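Local coordinates for protein alpha-1,2-Mannosidase (Trichoderma reesei, PDB 1HCU) that cleaves alpha-1,2-linked mannose residues from high-mannose N-glycans, probably trimming them to the five-mannose form with the help of calcium, at residues H37-P42 / M449-F454; E393-L398 / A455-Y460; L271-T276 / Q326-F331; R104-L109 / R135-L140. All blocks are in the same frame, centred on the assembly; numbering follows the deposited sequence.

Contact 1: H37-P42 / M449-F454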
loop_
_atom_site.group_PDB
_atom_site.type_symbol
_atom_site.label_atom_id
_atom_site.label_comp_id
_atom_site.label_asym_id
_atom_site.label_seq_id
_atom_site.Cartn_x
_atom_site.Cartn_y
_atom_site.Cartn_z
ATOM N N HIS A 37 -16.028 15.166 -3.120
ATOM C CA HIS A 37 -15.513 14.943 -1.772
ATOM C C HIS A 37 -14.580 13.734 -1.787
ATOM O O HIS A 37 -14.508 13.020 -2.784
ATOM C CB HIS A 37 -16.671 14.743 -0.798
ATOM C CG HIS A 37 -17.512 15.971 -0.618
ATOM N ND1 HIS A 37 -17.111 17.046 0.146
ATOM C CD2 HIS A 37 -18.714 16.314 -1.144
ATOM C CE1 HIS A 37 -18.026 17.997 0.083
ATOM N NE2 HIS A 37 -19.008 17.578 -0.695
ATOM N N ASP A 38 -13.867 13.494 -0.695
ATOM C CA ASP A 38 -12.916 12.389 -0.662
ATOM C C ASP A 38 -13.476 10.969 -0.712
ATOM O O ASP A 38 -13.082 10.180 -1.574
ATOM C CB ASP A 38 -11.991 12.515 0.556
ATOM C CG ASP A 38 -11.182 13.793 0.543
ATOM O OD1 ASP A 38 -10.658 14.168 -0.528
ATOM O OD2 ASP A 38 -11.059 14.425 1.609
ATOM N N ASP A 39 -14.381 10.633 0.201
ATOM C CA ASP A 39 -14.913 9.274 0.240
ATOM C C ASP A 39 -16.432 9.161 0.331
ATOM O O ASP A 39 -17.112 10.033 0.864
ATOM C CB ASP A 39 -14.300 8.504 1.416
ATOM C CG ASP A 39 -12.786 8.498 1.389
ATOM O OD1 ASP A 39 -12.202 7.963 0.427
ATOM O OD2 ASP A 39 -12.174 9.029 2.335
ATOM N N LEU A 40 -16.947 8.051 -0.180
ATOM C CA LEU A 40 -18.374 7.780 -0.162
ATOM C C LEU A 40 -18.754 6.805 0.948
ATOM O O LEU A 40 -18.010 5.871 1.262
ATOM C CB LEU A 40 -18.816 7.180 -1.495
ATOM C CG LEU A 40 -20.226 6.573 -1.500
ATOM C CD1 LEU A 40 -21.278 7.676 -1.638
ATOM C CD2 LEU A 40 -20.339 5.584 -2.656
ATOM N N HIS A 41 -19.915 7.048 1.546
ATOM C CA HIS A 41 -20.456 6.175 2.576
ATOM C C HIS A 41 -21.648 5.563 1.860
ATOM O O HIS A 41 -22.737 6.140 1.827
ATOM C CB HIS A 41 -20.879 6.982 3.799
ATOM C CG HIS A 41 -19.734 7.630 4.511
ATOM N ND1 HIS A 41 -19.897 8.408 5.635
ATOM C CD2 HIS A 41 -18.404 7.614 4.259
ATOM C CE1 HIS A 41 -18.721 8.844 6.047
ATOM N NE2 HIS A 41 -17.798 8.376 5.229
ATOM N N PRO A 42 -21.438 4.385 1.253
ATOM C CA PRO A 42 -22.396 3.583 0.481
ATOM C C PRO A 42 -23.781 3.302 1.070
ATOM O O PRO A 42 -24.743 3.138 0.319
ATOM C CB PRO A 42 -21.608 2.304 0.179
ATOM C CG PRO A 42 -20.706 2.185 1.358
ATOM C CD PRO A 42 -20.227 3.599 1.551
ATOM N N MET A 449 -16.301 3.583 2.341
ATOM C CA MET A 449 -15.616 3.044 1.177
ATOM C C MET A 449 -14.340 3.854 0.947
ATOM O O MET A 449 -14.350 4.881 0.268
ATOM C CB MET A 449 -16.544 3.110 -0.046
ATOM C CG MET A 449 -15.973 2.491 -1.313
ATOM S SD MET A 449 -17.254 2.078 -2.564
ATOM C CE MET A 449 -17.255 3.547 -3.562
ATOM N N GLU A 450 -13.248 3.382 1.535
ATOM C CA GLU A 450 -11.952 4.041 1.430
ATOM C C GLU A 450 -11.471 4.152 -0.012
ATOM O O GLU A 450 -11.772 3.296 -0.846
ATOM C CB GLU A 450 -10.927 3.281 2.262
ATOM C CG GLU A 450 -11.221 3.309 3.746
ATOM C CD GLU A 450 -10.793 4.603 4.398
ATOM O OE1 GLU A 450 -11.196 4.843 5.555
ATOM O OE2 GLU A 450 -10.045 5.378 3.760
ATOM N N SER A 451 -10.702 5.201 -0.291
ATOM C CA SER A 451 -10.197 5.421 -1.640
ATOM C C SER A 451 -9.297 4.289 -2.157
ATOM O O SER A 451 -9.319 3.985 -3.352
ATOM C CB SER A 451 -9.464 6.772 -1.721
ATOM O OG SER A 451 -8.247 6.765 -0.998
ATOM N N PHE A 452 -8.514 3.660 -1.280
ATOM C CA PHE A 452 -7.645 2.575 -1.741
ATOM C C PHE A 452 -8.439 1.381 -2.303
ATOM O O PHE A 452 -7.874 0.470 -2.906
ATOM C CB PHE A 452 -6.672 2.136 -0.630
ATOM C CG PHE A 452 -7.327 1.848 0.694
ATOM C CD1 PHE A 452 -8.202 0.783 0.830
ATOM C CD2 PHE A 452 -7.033 2.624 1.815
ATOM C CE1 PHE A 452 -8.776 0.483 2.057
ATOM C CE2 PHE A 452 -7.605 2.333 3.053
ATOM C CZ PHE A 452 -8.479 1.257 3.175
ATOM N N TRP A 453 -9.755 1.389 -2.109
ATOM C CA TRP A 453 -10.587 0.330 -2.671
ATOM C C TRP A 453 -10.454 0.520 -4.186
ATOM O O TRP A 453 -10.230 -0.438 -4.925
ATOM C CB TRP A 453 -12.034 0.509 -2.221
ATOM C CG TRP A 453 -13.047 -0.335 -2.945
ATOM C CD1 TRP A 453 -14.131 0.117 -3.640
ATOM C CD2 TRP A 453 -13.114 -1.770 -2.991
ATOM N NE1 TRP A 453 -14.872 -0.941 -4.112
ATOM C CE2 TRP A 453 -14.271 -2.110 -3.728
ATOM C CE3 TRP A 453 -12.312 -2.798 -2.478
ATOM C CZ2 TRP A 453 -14.648 -3.435 -3.965
ATOM C CZ3 TRP A 453 -12.685 -4.117 -2.713
ATOM C CH2 TRP A 453 -13.847 -4.423 -3.453
ATOM N N PHE A 454 -10.556 1.772 -4.630
ATOM C CA PHE A 454 -10.431 2.119 -6.042
ATOM C C PHE A 454 -9.016 1.930 -6.581
ATOM O O PHE A 454 -8.815 1.338 -7.641
ATOM C CB PHE A 454 -10.804 3.588 -6.290
ATOM C CG PHE A 454 -12.272 3.867 -6.230
ATOM C CD1 PHE A 454 -12.811 4.595 -5.174
ATOM C CD2 PHE A 454 -13.120 3.411 -7.235
ATOM C CE1 PHE A 454 -14.170 4.865 -5.118
ATOM C CE2 PHE A 454 -14.482 3.676 -7.190
ATOM C CZ PHE A 454 -15.010 4.403 -6.130
HETATM O O HOH W 1 -15.237 6.527 -1.833
#
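Leu40 and Pro42 meet Met449 where a two-stranded hairpin leans on the lead-in to helix 451-465, part of the (alpha/alpha)7 barrel of glycosyl hydrolase family 47. The hairpin pairs strand 39-41 with strand 46-48 and contains a classic beta bulge, Asp38 and Asp39 both facing Asp48. Met449 N gives Leu40 O a weak, bent hydrogen bond of 3.1 Å. Followed outward, the Met449 side chain starts with CB, which faces Leu40 O, 3.4 Å away, and Pro42 CD beside it at 4.0 Å. CG stands anti to the backbone N (chi1 -176°), SD carries the chain on from there, and a bend at chi3 (93°) then turns the methyl CE onto Leu40 CD2, 3.8 Å away. Ser26 of helix 13-33 also touches this thioether chain. Beyond the apolar patch, Asp39 OD1 lies 3.2 Å from Ser451 N, while the hydroxyl of Ser451 is directed elsewhere, to Asp60 OD2. A single ordered water spans the two backbones, accepting from Leu40 N and donating to Met449 O. It sits in the plane of the Phe454 ring, at its edge, with its oxygen 2.8 Å from Met449 O.

Contact 2: E393-L398 / A455-Y460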
loop_
_atom_site.group_PDB
_atom_site.type_symbol
_atom_site.label_atom_id
_atom_site.label_comp_id
_atom_site.label_asym_id
_atom_site.label_seq_id
_atom_site.Cartn_x
_atom_site.Cartn_y
_atom_site.Cartn_z
ATOM N N GLU A 393 -3.728 -5.483 0.631
ATOM C CA GLU A 393 -2.480 -6.208 0.816
ATOM C C GLU A 393 -2.428 -7.678 0.417
ATOM O O GLU A 393 -1.439 -8.125 -0.151
ATOM C CB GLU A 393 -2.000 -6.061 2.258
ATOM C CG GLU A 393 -1.659 -4.630 2.634
ATOM C CD GLU A 393 -2.881 -3.820 3.010
ATOM O OE1 GLU A 393 -2.758 -2.588 3.136
ATOM O OE2 GLU A 393 -3.960 -4.411 3.187
ATOM N N THR A 394 -3.476 -8.434 0.714
ATOM C CA THR A 394 -3.486 -9.850 0.387
ATOM C C THR A 394 -3.654 -10.096 -1.114
ATOM O O THR A 394 -2.945 -10.930 -1.702
ATOM C CB THR A 394 -4.574 -10.558 1.210
ATOM O OG1 THR A 394 -4.221 -10.481 2.598
ATOM C CG2 THR A 394 -4.705 -12.014 0.808
ATOM N N LEU A 395 -4.578 -9.358 -1.727
ATOM C CA LEU A 395 -4.804 -9.460 -3.161
ATOM C C LEU A 395 -3.504 -9.035 -3.832
ATOM O O LEU A 395 -3.136 -9.542 -4.896
ATOM C CB LEU A 395 -5.939 -8.529 -3.588
ATOM C CG LEU A 395 -7.336 -8.958 -3.138
ATOM C CD1 LEU A 395 -8.253 -7.753 -3.178
ATOM C CD2 LEU A 395 -7.859 -10.092 -4.039
ATOM N N GLU A 396 -2.800 -8.109 -3.187
ATOM C CA GLU A 396 -1.529 -7.622 -3.703
ATOM C C GLU A 396 -0.526 -8.769 -3.727
ATOM O O GLU A 396 0.074 -9.057 -4.762
ATOM C CB GLU A 396 -0.989 -6.495 -2.815
ATOM C CG GLU A 396 0.298 -5.833 -3.301
ATOM C CD GLU A 396 0.727 -4.703 -2.378
ATOM O OE1 GLU A 396 -0.145 -4.180 -1.655
ATOM O OE2 GLU A 396 1.919 -4.327 -2.374
ATOM N N SER A 397 -0.350 -9.433 -2.589
ATOM C CA SER A 397 0.610 -10.523 -2.532
ATOM C C SER A 397 0.257 -11.692 -3.448
ATOM O O SER A 397 1.142 -12.276 -4.071
ATOM C CB SER A 397 0.800 -10.988 -1.089
ATOM O OG SER A 397 1.476 -9.981 -0.356
ATOM N N LEU A 398 -1.028 -12.023 -3.540
ATOM C CA LEU A 398 -1.455 -13.102 -4.409
ATOM C C LEU A 398 -1.099 -12.727 -5.843
ATOM O O LEU A 398 -0.639 -13.565 -6.621
ATOM C CB LEU A 398 -2.962 -13.326 -4.285
ATOM C CG LEU A 398 -3.422 -13.885 -2.933
ATOM C CD1 LEU A 398 -4.943 -13.813 -2.845
ATOM C CD2 LEU A 398 -2.930 -15.322 -2.775
ATOM N N ALA A 455 -8.038 2.439 -5.842
ATOM C CA ALA A 455 -6.651 2.380 -6.278
ATOM C C ALA A 455 -5.926 1.053 -6.161
ATOM O O ALA A 455 -5.117 0.709 -7.024
ATOM C CB ALA A 455 -5.848 3.452 -5.545
ATOM N N GLU A 456 -6.219 0.303 -5.107
ATOM C CA GLU A 456 -5.496 -0.937 -4.863
ATOM C C GLU A 456 -6.223 -2.269 -4.975
ATOM O O GLU A 456 -5.889 -3.100 -5.811
ATOM C CB GLU A 456 -4.847 -0.854 -3.482
ATOM C CG GLU A 456 -3.986 0.376 -3.259
ATOM C CD GLU A 456 -3.128 0.245 -2.006
ATOM O OE1 GLU A 456 -3.434 0.908 -0.989
ATOM O OE2 GLU A 456 -2.155 -0.536 -2.042
ATOM N N ALA A 457 -7.193 -2.494 -4.102
ATOM C CA ALA A 457 -7.910 -3.752 -4.131
ATOM C C ALA A 457 -8.431 -4.086 -5.524
ATOM O O ALA A 457 -8.166 -5.169 -6.039
ATOM C CB ALA A 457 -9.047 -3.730 -3.133
ATOM N N LEU A 458 -9.150 -3.157 -6.147
ATOM C CA LEU A 458 -9.713 -3.409 -7.476
ATOM C C LEU A 458 -8.655 -3.450 -8.583
ATOM O O LEU A 458 -8.835 -4.117 -9.604
ATOM C CB LEU A 458 -10.799 -2.367 -7.792
ATOM C CG LEU A 458 -12.078 -2.483 -6.939
ATOM C CD1 LEU A 458 -13.042 -1.332 -7.257
ATOM C CD2 LEU A 458 -12.761 -3.816 -7.227
ATOM N N LYS A 459 -7.547 -2.747 -8.367
ATOM C CA LYS A 459 -6.449 -2.704 -9.325
ATOM C C LYS A 459 -5.717 -4.056 -9.364
ATOM O O LYS A 459 -5.560 -4.648 -10.424
ATOM C CB LYS A 459 -5.476 -1.579 -8.933
ATOM C CG LYS A 459 -4.175 -1.549 -9.727
ATOM C CD LYS A 459 -4.206 -0.540 -10.837
ATOM C CE LYS A 459 -3.428 0.734 -10.502
ATOM N NZ LYS A 459 -4.018 1.569 -9.415
ATOM N N TYR A 460 -5.271 -4.549 -8.213
ATOM C CA TYR A 460 -4.565 -5.829 -8.195
ATOM C C TYR A 460 -5.479 -6.980 -8.616
ATOM O O TYR A 460 -5.049 -7.873 -9.347
ATOM C CB TYR A 460 -3.960 -6.105 -6.811
ATOM C CG TYR A 460 -2.789 -5.196 -6.460
ATOM C CD1 TYR A 460 -1.635 -5.166 -7.250
ATOM C CD2 TYR A 460 -2.852 -4.347 -5.356
ATOM C CE1 TYR A 460 -0.575 -4.304 -6.944
ATOM C CE2 TYR A 460 -1.801 -3.488 -5.042
ATOM C CZ TYR A 460 -0.668 -3.465 -5.837
ATOM O OH TYR A 460 0.361 -2.596 -5.535
HETATM O O HOH W 2 3.237 -3.356 -4.735
HETATM O O HOH W 3 -1.163 -1.960 -0.135
#
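Glu396, with CG anti to the backbone N (chi1 -176°) and the chain extended beyond it, lies alongside Tyr460, whose own CG stays beside the backbone N, the ring flat against that chain. This pair joins helix 393-405 to helix 451-465 of the (alpha/alpha)7 barrel; the axes of segments 393-398 and 455-460 run 34° from parallel, 8.6 Å apart at closest. The contact is a CH-pi one: Glu396 CG stands over one ring face, 3.8 Å from the centroid of Tyr460 and displaced toward the rim. Carboxylate and ring planes differ by just 15°. An alanine in place of Tyr460 is likely to leave the Glu396 methylenes without their flat support and water 2 without its phenolic partner. Leu395 CD1 packs on Ala457 CB at 4.1 Å, and Ala417 and Ile421 of helix 408-425 close over the leucine. The acidic end faces the barrel interior, near Glu393, a predicted active-site residue, and the side chain of Glu456 comes within about 4 Å of the bound calcium ion. Water 2 joins the carboxylate and the phenol, giving a proton to Glu396 OE2 at 2.9 Å and lying 3.1 Å from Tyr460 OH.

Contact 3: L271-T276 / Q326-F331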
loop_
_atom_site.group_PDB
_atom_site.type_symbol
_atom_site.label_atom_id
_atom_site.label_comp_id
_atom_site.label_asym_id
_atom_site.label_seq_id
_atom_site.Cartn_x
_atom_site.Cartn_y
_atom_site.Cartn_z
ATOM N N LEU A 271 19.549 -6.876 4.043
ATOM C CA LEU A 271 19.818 -7.107 5.461
ATOM C C LEU A 271 18.472 -7.304 6.148
ATOM O O LEU A 271 18.276 -8.246 6.908
ATOM C CB LEU A 271 20.522 -5.898 6.084
ATOM C CG LEU A 271 22.026 -5.708 5.905
ATOM C CD1 LEU A 271 22.413 -4.340 6.434
ATOM C CD2 LEU A 271 22.788 -6.799 6.649
ATOM N N GLY A 272 17.552 -6.382 5.879
ATOM C CA GLY A 272 16.226 -6.478 6.454
ATOM C C GLY A 272 15.617 -7.825 6.103
ATOM O O GLY A 272 15.250 -8.590 6.993
ATOM N N ALA A 273 15.542 -8.115 4.805
ATOM C CA ALA A 273 14.970 -9.359 4.308
ATOM C C ALA A 273 15.551 -10.606 4.963
ATOM O O ALA A 273 14.810 -11.479 5.434
ATOM C CB ALA A 273 15.147 -9.451 2.787
ATOM N N ASP A 274 16.875 -10.691 4.980
ATOM C CA ASP A 274 17.555 -11.833 5.566
ATOM C C ASP A 274 17.287 -11.913 7.064
ATOM O O ASP A 274 17.101 -13.000 7.610
ATOM C CB ASP A 274 19.060 -11.755 5.282
ATOM C CG ASP A 274 19.386 -11.955 3.808
ATOM O OD1 ASP A 274 18.554 -12.554 3.092
ATOM O OD2 ASP A 274 20.475 -11.533 3.361
ATOM N N SER A 275 17.243 -10.762 7.725
ATOM C CA SER A 275 16.973 -10.747 9.153
ATOM C C SER A 275 15.532 -11.128 9.505
ATOM O O SER A 275 15.313 -11.776 10.521
ATOM C CB SER A 275 17.305 -9.375 9.760
ATOM O OG SER A 275 18.697 -9.210 9.890
ATOM N N THR A 276 14.548 -10.743 8.697
ATOM C CA THR A 276 13.180 -11.114 9.052
ATOM C C THR A 276 12.957 -12.593 8.763
ATOM O O THR A 276 12.157 -13.250 9.422
ATOM C CB THR A 276 12.110 -10.254 8.320
ATOM O OG1 THR A 276 11.702 -10.891 7.106
ATOM C CG2 THR A 276 12.660 -8.882 8.019
ATOM N N GLN A 326 16.108 -16.930 -5.697
ATOM C CA GLN A 326 14.974 -17.818 -5.436
ATOM C C GLN A 326 14.518 -17.819 -3.980
ATOM O O GLN A 326 13.324 -17.945 -3.702
ATOM C CB GLN A 326 15.331 -19.256 -5.830
ATOM C CG GLN A 326 14.645 -19.768 -7.086
ATOM C CD GLN A 326 13.132 -19.691 -7.022
ATOM O OE1 GLN A 326 12.528 -20.017 -6.013
ATOM N NE2 GLN A 326 12.519 -19.277 -8.109
ATOM N N LYS A 327 15.475 -17.699 -3.061
ATOM C CA LYS A 327 15.179 -17.701 -1.637
ATOM C C LYS A 327 14.091 -16.675 -1.279
ATOM O O LYS A 327 13.157 -16.990 -0.539
ATOM C CB LYS A 327 16.450 -17.404 -0.830
ATOM C CG LYS A 327 16.972 -15.992 -1.054
ATOM C CD LYS A 327 18.161 -15.610 -0.164
ATOM C CE LYS A 327 19.495 -16.144 -0.687
ATOM N NZ LYS A 327 20.653 -15.472 -0.004
ATOM N N TYR A 328 14.221 -15.452 -1.798
ATOM C CA TYR A 328 13.251 -14.397 -1.514
ATOM C C TYR A 328 11.909 -14.717 -2.166
ATOM O O TYR A 328 10.850 -14.423 -1.607
ATOM C CB TYR A 328 13.781 -13.037 -1.997
ATOM C CG TYR A 328 15.067 -12.622 -1.307
ATOM C CD1 TYR A 328 16.115 -12.046 -2.025
ATOM C CD2 TYR A 328 15.256 -12.854 0.060
ATOM C CE1 TYR A 328 17.330 -11.717 -1.401
ATOM C CE2 TYR A 328 16.455 -12.533 0.691
ATOM C CZ TYR A 328 17.489 -11.966 -0.044
ATOM O OH TYR A 328 18.683 -11.663 0.579
ATOM N N ILE A 329 11.950 -15.332 -3.340
ATOM C CA ILE A 329 10.718 -15.701 -4.005
ATOM C C ILE A 329 10.015 -16.800 -3.199
ATOM O O ILE A 329 8.822 -16.692 -2.909
ATOM C CB ILE A 329 10.978 -16.190 -5.451
ATOM C CG1 ILE A 329 11.569 -15.035 -6.284
ATOM C CG2 ILE A 329 9.681 -16.712 -6.058
ATOM C CD1 ILE A 329 11.908 -15.399 -7.726
ATOM N N ASP A 330 10.748 -17.844 -2.814
ATOM C CA ASP A 330 10.158 -18.927 -2.026
ATOM C C ASP A 330 9.536 -18.411 -0.736
ATOM O O ASP A 330 8.422 -18.804 -0.369
ATOM C CB ASP A 330 11.200 -19.988 -1.647
ATOM C CG ASP A 330 11.769 -20.711 -2.843
ATOM O OD1 ASP A 330 11.132 -20.692 -3.919
ATOM O OD2 ASP A 330 12.856 -21.312 -2.695
ATOM N N PHE A 331 10.270 -17.549 -0.035
ATOM C CA PHE A 331 9.778 -16.999 1.221
ATOM C C PHE A 331 8.529 -16.158 0.974
ATOM O O PHE A 331 7.566 -16.242 1.727
ATOM C CB PHE A 331 10.873 -16.171 1.914
ATOM C CG PHE A 331 10.505 -15.734 3.301
ATOM C CD1 PHE A 331 10.119 -14.426 3.552
ATOM C CD2 PHE A 331 10.489 -16.647 4.349
ATOM C CE1 PHE A 331 9.718 -14.031 4.825
ATOM C CE2 PHE A 331 10.090 -16.263 5.632
ATOM C CZ PHE A 331 9.703 -14.954 5.870
#
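Ala273 and Tyr328 bring their CA atoms to 7.9 Å, the closest CA pair between segments 271-276 and 326-331 of helices 263-280 and 326-344. The segment axes stay 11.5 Å apart and run at 54° to one another, a spacing wide enough for a whole phenol to reach across. Tyr328 bridges it: with CG anti to the carbonyl carbon (chi1 -61°), its OH donates a hydrogen bond of 2.7 Å to Asp274 OD1. The oxygen is met on the syn side, 29° out of the carboxylate plane, and itself lies at the ring edge, the two side chains crossing at roughly a right angle. Ala273 CB packs obliquely on the ring, 4.0 Å from Tyr328 CE2. On one face of the phenol Lys327 CG rests over the centre, 3.7 Å above the plane of the Tyr328 ring. Lys327 NZ, of opposite charge, stays 4.7 Å from Asp274 OD1, not in contact. A phenylalanine at Tyr328 would probably leave Asp274 OD1 without its donor and the carboxylate freer to turn. Trp269 meets the phenol edge-to-face, while Phe316 of helix 312-323 touches both Ala273 and Phe331, so this outlying part of the barrel wall is built from three helices.

Contact 4: R104-L109 / R135-L140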
loop_
_atom_site.group_PDB
_atom_site.type_symbol
_atom_site.label_atom_id
_atom_site.label_comp_id
_atom_site.label_asym_id
_atom_site.label_seq_id
_atom_site.Cartn_x
_atom_site.Cartn_y
_atom_site.Cartn_z
ATOM N N ARG A 104 -1.241 8.956 -1.986
ATOM C CA ARG A 104 -2.508 9.017 -2.726
ATOM C C ARG A 104 -2.527 10.069 -3.837
ATOM O O ARG A 104 -2.612 9.742 -5.018
ATOM C CB ARG A 104 -3.680 9.298 -1.779
ATOM C CG ARG A 104 -4.067 8.162 -0.851
ATOM C CD ARG A 104 -5.385 8.487 -0.165
ATOM N NE ARG A 104 -5.825 7.423 0.727
ATOM C CZ ARG A 104 -5.121 6.986 1.763
ATOM N NH1 ARG A 104 -3.942 7.531 2.031
ATOM N NH2 ARG A 104 -5.592 6.008 2.531
ATOM N N TYR A 105 -2.449 11.334 -3.449
ATOM C CA TYR A 105 -2.512 12.423 -4.413
ATOM C C TYR A 105 -1.311 12.528 -5.350
ATOM O O TYR A 105 -1.446 12.398 -6.564
ATOM C CB TYR A 105 -2.741 13.734 -3.663
ATOM C CG TYR A 105 -4.109 13.795 -3.010
ATOM C CD1 TYR A 105 -4.252 13.785 -1.621
ATOM C CD2 TYR A 105 -5.265 13.895 -3.791
ATOM C CE1 TYR A 105 -5.523 13.885 -1.026
ATOM C CE2 TYR A 105 -6.530 13.995 -3.211
ATOM C CZ TYR A 105 -6.655 13.996 -1.829
ATOM O OH TYR A 105 -7.905 14.160 -1.266
ATOM N N LEU A 106 -0.138 12.754 -4.781
ATOM C CA LEU A 106 1.064 12.857 -5.573
ATOM C C LEU A 106 1.251 11.562 -6.384
ATOM O O LEU A 106 1.485 11.595 -7.594
ATOM C CB LEU A 106 2.251 13.113 -4.639
ATOM C CG LEU A 106 3.530 13.594 -5.307
ATOM C CD1 LEU A 106 3.199 14.820 -6.148
ATOM C CD2 LEU A 106 4.598 13.916 -4.257
ATOM N N GLY A 107 1.121 10.417 -5.718
ATOM C CA GLY A 107 1.263 9.143 -6.413
ATOM C C GLY A 107 0.227 8.964 -7.508
ATOM O O GLY A 107 0.552 8.586 -8.633
ATOM N N GLY A 108 -1.030 9.246 -7.178
ATOM C CA GLY A 108 -2.105 9.105 -8.147
ATOM C C GLY A 108 -1.951 9.982 -9.376
ATOM O O GLY A 108 -2.221 9.537 -10.492
ATOM N N LEU A 109 -1.518 11.226 -9.174
ATOM C CA LEU A 109 -1.333 12.181 -10.271
ATOM C C LEU A 109 -0.159 11.768 -11.148
ATOM O O LEU A 109 -0.238 11.836 -12.371
ATOM C CB LEU A 109 -1.094 13.595 -9.715
ATOM C CG LEU A 109 -2.257 14.283 -8.982
ATOM C CD1 LEU A 109 -1.742 15.466 -8.141
ATOM C CD2 LEU A 109 -3.295 14.749 -10.002
ATOM N N ARG A 135 1.399 19.366 -13.383
ATOM C CA ARG A 135 1.417 20.710 -12.812
ATOM C C ARG A 135 0.834 20.694 -11.412
ATOM O O ARG A 135 1.411 21.264 -10.485
ATOM C CB ARG A 135 0.622 21.692 -13.680
ATOM C CG ARG A 135 1.295 22.047 -14.987
ATOM N N GLN A 136 -0.309 20.034 -11.252
ATOM C CA GLN A 136 -0.947 19.972 -9.940
ATOM C C GLN A 136 -0.092 19.215 -8.923
ATOM O O GLN A 136 -0.089 19.556 -7.742
ATOM C CB GLN A 136 -2.340 19.341 -10.059
ATOM C CG GLN A 136 -3.413 20.285 -10.619
ATOM C CD GLN A 136 -3.955 21.266 -9.581
ATOM O OE1 GLN A 136 -5.159 21.316 -9.336
ATOM N NE2 GLN A 136 -3.075 22.045 -8.974
ATOM N N ALA A 137 0.646 18.203 -9.382
ATOM C CA ALA A 137 1.504 17.419 -8.491
ATOM C C ALA A 137 2.619 18.307 -7.939
ATOM O O ALA A 137 2.923 18.280 -6.749
ATOM C CB ALA A 137 2.102 16.238 -9.241
ATOM N N GLN A 138 3.226 19.099 -8.813
ATOM C CA GLN A 138 4.288 19.994 -8.392
ATOM C C GLN A 138 3.735 21.066 -7.449
ATOM O O GLN A 138 4.378 21.422 -6.467
ATOM C CB GLN A 138 4.945 20.625 -9.612
ATOM C CG GLN A 138 6.074 21.576 -9.283
ATOM C CD GLN A 138 6.969 21.827 -10.474
ATOM O OE1 GLN A 138 6.499 21.913 -11.607
ATOM N NE2 GLN A 138 8.266 21.953 -10.226
ATOM N N THR A 139 2.529 21.554 -7.727
ATOM C CA THR A 139 1.905 22.557 -6.868
ATOM C C THR A 139 1.727 21.979 -5.460
ATOM O O THR A 139 2.045 22.637 -4.463
ATOM C CB THR A 139 0.521 23.008 -7.425
ATOM O OG1 THR A 139 0.704 23.692 -8.670
ATOM C CG2 THR A 139 -0.185 23.938 -6.445
ATOM N N LEU A 140 1.227 20.746 -5.385
ATOM C CA LEU A 140 1.019 20.068 -4.107
ATOM C C LEU A 140 2.357 19.923 -3.384
ATOM O O LEU A 140 2.493 20.271 -2.207
ATOM C CB LEU A 140 0.443 18.665 -4.331
ATOM C CG LEU A 140 -0.615 18.094 -3.379
ATOM C CD1 LEU A 140 -0.682 16.574 -3.570
ATOM C CD2 LEU A 140 -0.302 18.428 -1.935
#
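Ala137 sits under two leucines, Leu106 and Leu109, in an antiparallel alpha-hairpin formed by helix 98-117 and helix 127-144, consecutive helices of the (alpha/alpha)7 barrel. The small methyl lets the backbones close in, with CA atoms of Leu106 and Ala137 5.4 Å apart; the axes of segments 104-109 and 135-140, at 154°, are 9.3 Å apart at closest. Leu106, its CG anti to the backbone N (chi1 -165°), sends CD1 across to Ala137 CB at 3.6 Å, and the same methyl also touches Ala137 O. From one turn further along, Leu109 CD1 comes down on Ala137 CA at 3.8 Å. Leu140 answers from the other helix, its CD1 reaching Tyr105 CB at 3.5 Å and lying 4.0 Å from Leu106 N. No hydrogen bond crosses between the segments, so the join rests on apolar side-chain packing, partly against backbone atoms.

Further out, Trp185 of helix 182-192 backs Leu106, and Phe86, next to the glycosylated Asn85, lies against both Gln136 and Leu140. On the side of helix 98-117 turned away from the hairpin partner, Arg104 NH1 makes a salt bridge to Glu100 OE1, predicted to be the proton donor, one turn earlier in the helix. Tyr105 contributes its CB to the leucine packing while its ring leads away from helix 127-144, and its OH is hydrogen-bonded to Arg51 O.

Overall arrangement
Contacts 1 and 2 share helix 451-465, its start held by the hairpin strand and its next turns by helix 393-405, with centres about 16 Å apart. Contact 1 also touches contact 4 through Ser451 and Arg104, so three of the four form one connected, buried region. Contact 3 stands alone toward the surface, across the chain's centre from contacts 1 and 4. Chemistry follows place: contact 4, between neighbouring helices of a hairpin, is apolar packing without a hydrogen bond across; contact 2, next to the calcium, combines ring packing with acidic groups and ordered water; contact 1 mixes backbone, water and thioether; contact 3 crosses a wide interhelical gap with a direct phenol-carboxylate bond.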